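Local coordinates for protein carboxylesterase (Est-2) (PDB 5FRD) that probably hydrolyses carboxylic esters as a thermophilic alpha/beta-hydrolase and holds a coenzyme A molecule in the vicinity of its active site, at residues S15-Y26 with Q40-D50. Residues are numbered along the deposited sequence; the frame is centred on the assembly and turned at random.
Sequences SLLKGRERKVFY and QLTAIGGYAID
Tyr26 lies between strand 47-49 and residues 40-45, its hydroxyl giving a 2.9 Å hydrogen bond from OH to Gly45 O. That oxygen sits in the plane of the ring, at its edge, while Leu41 CD2 packs against Tyr26 CE1 at 3.7 Å and Gln40 CB lies near CE2. With CG anti to its own carbonyl carbon (chi1 -52°), Tyr26 sends the ring back past Gly46, where a CB would crowd CE1 and clash with Val24 O. A phenylalanine here would probably leave Gly45 O without its hydroxyl donor. On the sheet face bearing Tyr47, in the conformers modelled here, Lys18 runs alongside the phenol: CB makes a CH-pi contact 3.9 Å from the ring centroid, and the bend at chi3 (-82°) brings NZ within 3.0 Å of Tyr47 OH, a hydrogen bond. Two arginines, likewise in one of two conformers, grip the carbonyls of Ala43 and Ile44. Ile44 O lies in the guanidinium plane of Arg22 and takes a hydrogen bond from NH1 on a lone pair, 3.1 Å, while NH2 forms a salt bridge with Glu243 and NE bonds to Ala252 O; Arg20 lays a guanidinium face over the same oxygen while NH2 bonds to Ala43 O. Tyr26 N to Tyr47 O (2.9 Å) belongs to the parallel pairing that closes the beta-alpha-beta unit; Ala48 N to Leu17 O (2.8 Å) joins 15-18 antiparallel at the other edge. Backbone bonds and Tyr26 OH thus chiefly fix the turn into strand 47-49.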
loop_
_atom_site.group_PDB
_atom_site.type_symbol
_atom_site.label_atom_id
_atom_site.label_comp_id
_atom_site.label_asym_id
_atom_site.label_seq_id
_atom_site.Cartn_x
_atom_site.Cartn_y
_atom_site.Cartn_z
ATOM N N SER A 15 1.897 5.168 15.065
ATOM C CA SER A 15 1.589 3.823 15.511
ATOM C C SER A 15 1.858 2.822 14.401
ATOM O O SER A 15 1.707 3.157 13.221
ATOM C CB SER A 15 0.142 3.734 15.934
ATOM O OG SER A 15 -0.088 2.508 16.640
ATOM N N LEU A 16 2.268 1.643 14.800
ATOM C CA LEU A 16 2.423 0.507 13.879
ATOM C C LEU A 16 1.829 -0.732 14.499
ATOM O O LEU A 16 1.811 -0.887 15.711
ATOM C CB LEU A 16 3.878 0.257 13.492
ATOM C CG LEU A 16 4.640 1.457 12.899
ATOM C CD1 LEU A 16 5.431 2.221 13.971
ATOM C CD2 LEU A 16 5.591 1.032 11.810
ATOM N N LEU A 17 1.416 -1.665 13.644
ATOM C CA LEU A 17 1.106 -3.022 14.071
ATOM C C LEU A 17 2.279 -3.889 13.714
ATOM O O LEU A 17 2.892 -3.731 12.651
ATOM C CB LEU A 17 -0.154 -3.553 13.401
ATOM C CG LEU A 17 -1.444 -2.883 13.791
ATOM C CD1 LEU A 17 -2.584 -3.493 12.986
ATOM C CD2 LEU A 17 -1.720 -2.986 15.281
ATOM N N LYS A 18 2.599 -4.861 14.554
ATOM C CA LYS A 18 3.683 -5.784 14.264
ATOM C C LYS A 18 3.312 -7.213 14.590
ATOM O O LYS A 18 2.604 -7.491 15.544
ATOM C CB LYS A 18 4.967 -5.466 14.994
ATOM C CG LYS A 18 4.835 -5.508 16.490
ATOM C CD LYS A 18 6.153 -5.172 17.181
ATOM C CE LYS A 18 7.084 -6.366 17.256
ATOM N NZ LYS A 18 8.380 -5.974 17.892
ATOM N N GLY A 19 3.758 -8.092 13.721
ATOM C CA GLY A 19 3.710 -9.525 13.934
ATOM C C GLY A 19 5.055 -10.057 14.302
ATOM O O GLY A 19 5.865 -9.338 14.910
ATOM N N ARG A 20 5.350 -11.296 13.926
ATOM C CA ARG A 20 6.655 -11.868 14.257
ATOM C C ARG A 20 7.751 -11.069 13.573
ATOM O O ARG A 20 7.528 -10.432 12.518
ATOM C CB ARG A 20 6.747 -13.370 13.920
ATOM C CG ARG A 20 6.704 -13.761 12.452
ATOM C CD ARG A 20 6.661 -15.284 12.291
ATOM N NE ARG A 20 6.210 -15.702 10.965
ATOM C CZ ARG A 20 7.033 -15.912 9.947
ATOM N NH1 ARG A 20 8.327 -15.718 10.124
ATOM N NH2 ARG A 20 6.573 -16.295 8.767
ATOM N N GLU A 21 8.935 -11.050 14.180
ATOM C CA GLU A 21 10.028 -10.265 13.634
ATOM C C GLU A 21 10.338 -10.745 12.204
ATOM O O GLU A 21 10.494 -11.918 11.939
ATOM C CB GLU A 21 11.233 -10.201 14.592
ATOM C CG GLU A 21 12.329 -9.218 14.145
ATOM C CD GLU A 21 11.925 -7.747 14.223
ATOM O OE1 GLU A 21 11.023 -7.428 15.019
ATOM O OE2 GLU A 21 12.502 -6.914 13.480
ATOM N N ARG A 22 10.354 -9.778 11.280
ATOM C CA ARG A 22 10.649 -10.032 9.875
ATOM C C ARG A 22 10.927 -8.675 9.228
ATOM O O ARG A 22 10.295 -7.673 9.580
ATOM C CB ARG A 22 9.451 -10.712 9.192
ATOM C CG ARG A 22 9.671 -11.553 7.962
ATOM C CD ARG A 22 9.838 -13.027 8.292
ATOM N NE ARG A 22 10.273 -13.809 7.129
ATOM C CZ ARG A 22 9.471 -14.500 6.316
ATOM N NH1 ARG A 22 8.147 -14.476 6.441
ATOM N NH2 ARG A 22 10.017 -15.186 5.312
ATOM N N LYS A 23 11.835 -8.650 8.250
ATOM C CA LYS A 23 12.216 -7.404 7.591
ATOM C C LYS A 23 11.264 -7.103 6.430
ATOM O O LYS A 23 11.639 -7.114 5.263
ATOM C CB LYS A 23 13.669 -7.469 7.112
ATOM C CG LYS A 23 14.663 -7.807 8.226
ATOM C CD LYS A 23 14.700 -6.737 9.285
ATOM C CE LYS A 23 15.795 -6.978 10.297
ATOM N NZ LYS A 23 15.903 -5.870 11.276
ATOM N N VAL A 24 10.005 -6.830 6.817
ATOM C CA VAL A 24 8.899 -6.536 5.904
ATOM C C VAL A 24 8.157 -5.347 6.500
ATOM O O VAL A 24 7.876 -5.340 7.703
ATOM C CB VAL A 24 7.944 -7.738 5.711
ATOM C CG1 VAL A 24 6.898 -7.420 4.638
ATOM C CG2 VAL A 24 8.705 -8.973 5.304
ATOM N N PHE A 25 7.881 -4.352 5.660
ATOM C CA PHE A 25 7.270 -3.104 6.066
ATOM C C PHE A 25 6.112 -2.770 5.129
ATOM O O PHE A 25 6.333 -2.586 3.917
ATOM C CB PHE A 25 8.328 -1.979 6.057
ATOM C CG PHE A 25 7.870 -0.712 6.731
ATOM C CD1 PHE A 25 8.046 -0.521 8.100
ATOM C CD2 PHE A 25 7.275 0.286 6.001
ATOM C CE1 PHE A 25 7.617 0.648 8.697
ATOM C CE2 PHE A 25 6.862 1.458 6.621
ATOM C CZ PHE A 25 7.050 1.610 7.962
ATOM N N TYR A 26 4.886 -2.698 5.676
ATOM C CA TYR A 26 3.691 -2.553 4.867
ATOM C C TYR A 26 3.122 -1.157 4.963
ATOM O O TYR A 26 3.025 -0.611 6.068
ATOM C CB TYR A 26 2.588 -3.519 5.332
ATOM C CG TYR A 26 2.955 -4.972 5.462
ATOM C CD1 TYR A 26 3.512 -5.454 6.620
ATOM C CD2 TYR A 26 2.696 -5.892 4.448
ATOM C CE1 TYR A 26 3.808 -6.791 6.793
ATOM C CE2 TYR A 26 3.035 -7.226 4.599
ATOM C CZ TYR A 26 3.593 -7.674 5.760
ATOM O OH TYR A 26 3.905 -9.022 5.909
ATOM N N GLN A 40 -1.506 -10.565 6.666
ATOM C CA GLN A 40 -0.099 -10.700 6.367
ATOM C C GLN A 40 0.756 -10.631 7.637
ATOM O O GLN A 40 1.702 -11.398 7.812
ATOM C CB GLN A 40 0.362 -9.611 5.385
ATOM C CG GLN A 40 -0.174 -9.787 3.971
ATOM C CD GLN A 40 -1.679 -9.626 3.865
ATOM O OE1 GLN A 40 -2.233 -8.618 4.275
ATOM N NE2 GLN A 40 -2.386 -10.658 3.265
ATOM N N LEU A 41 0.377 -9.739 8.543
ATOM C CA LEU A 41 1.138 -9.563 9.770
ATOM C C LEU A 41 1.156 -10.838 10.591
ATOM O O LEU A 41 2.195 -11.187 11.142
ATOM C CB LEU A 41 0.599 -8.407 10.594
ATOM C CG LEU A 41 0.862 -7.038 9.986
ATOM C CD1 LEU A 41 -0.081 -6.030 10.595
ATOM C CD2 LEU A 41 2.321 -6.638 10.200
ATOM N N THR A 42 0.026 -11.530 10.642
ATOM C CA THR A 42 -0.103 -12.755 11.450
ATOM C C THR A 42 0.600 -13.948 10.830
ATOM O O THR A 42 1.055 -14.832 11.563
ATOM C CB THR A 42 -1.577 -13.091 11.752
ATOM O OG1 THR A 42 -2.280 -13.249 10.511
ATOM C CG2 THR A 42 -2.228 -12.060 12.619
ATOM N N ALA A 43 0.718 -13.985 9.512
ATOM C CA ALA A 43 1.303 -15.132 8.824
ATOM C C ALA A 43 2.738 -14.941 8.419
ATOM O O ALA A 43 3.543 -15.840 8.576
ATOM C CB ALA A 43 0.459 -15.496 7.599
ATOM N N ILE A 44 3.059 -13.775 7.884
ATOM C CA ILE A 44 4.376 -13.463 7.351
ATOM C C ILE A 44 5.204 -12.704 8.369
ATOM O O ILE A 44 6.400 -12.967 8.489
ATOM C CB ILE A 44 4.230 -12.641 6.074
ATOM C CG1 ILE A 44 3.630 -13.589 5.014
ATOM C CG2 ILE A 44 5.551 -12.047 5.620
ATOM C CD1 ILE A 44 3.223 -12.913 3.751
ATOM N N GLY A 45 4.565 -11.808 9.116
ATOM C CA GLY A 45 5.279 -10.982 10.081
ATOM C C GLY A 45 5.616 -9.625 9.535
ATOM O O GLY A 45 5.175 -9.250 8.455
ATOM N N GLY A 46 6.418 -8.899 10.303
ATOM C CA GLY A 46 6.845 -7.560 9.937
ATOM C C GLY A 46 6.078 -6.471 10.664
ATOM O O GLY A 46 5.401 -6.713 11.663
ATOM N N TYR A 47 6.159 -5.262 10.124
ATOM C CA TYR A 47 5.531 -4.067 10.672
ATOM C C TYR A 47 4.683 -3.361 9.639
ATOM O O TYR A 47 5.133 -3.189 8.498
ATOM C CB TYR A 47 6.610 -3.058 11.105
ATOM C CG TYR A 47 7.338 -3.328 12.382
ATOM C CD1 TYR A 47 8.364 -4.244 12.408
ATOM C CD2 TYR A 47 7.012 -2.664 13.547
ATOM C CE1 TYR A 47 9.093 -4.477 13.610
ATOM C CE2 TYR A 47 7.732 -2.874 14.728
ATOM C CZ TYR A 47 8.732 -3.781 14.729
ATOM O OH TYR A 47 9.476 -3.991 15.897
ATOM N N ALA A 48 3.497 -2.915 10.038
ATOM C CA ALA A 48 2.616 -2.119 9.187
ATOM C C ALA A 48 2.384 -0.764 9.814
ATOM O O ALA A 48 1.954 -0.679 10.961
ATOM C CB ALA A 48 1.278 -2.821 8.963
ATOM N N ILE A 49 2.683 0.286 9.065
ATOM C CA ILE A 49 2.507 1.637 9.578
ATOM C C ILE A 49 1.057 2.096 9.569
ATOM O O ILE A 49 0.310 1.776 8.648
ATOM C CB ILE A 49 3.395 2.598 8.785
ATOM C CG1 ILE A 49 3.488 3.970 9.461
ATOM C CG2 ILE A 49 2.945 2.733 7.340
ATOM C CD1 ILE A 49 4.509 4.917 8.818
ATOM N N ASP A 50 0.639 2.876 10.566
ATOM C CA ASP A 50 -0.515 3.774 10.410
ATOM C C ASP A 50 0.044 5.111 9.924
ATOM O O ASP A 50 0.750 5.778 10.693
ATOM C CB ASP A 50 -1.233 4.036 11.754
ATOM C CG ASP A 50 -2.125 2.926 12.234
ATOM O OD1 ASP A 50 -2.683 2.164 11.422
ATOM O OD2 ASP A 50 -2.396 2.908 13.484
HETATM O O HOH W 1 3.426 -13.037 12.699
HETATM O O HOH W 2 12.057 -4.590 15.375
HETATM O O HOH W 3 0.307 0.016 6.605
#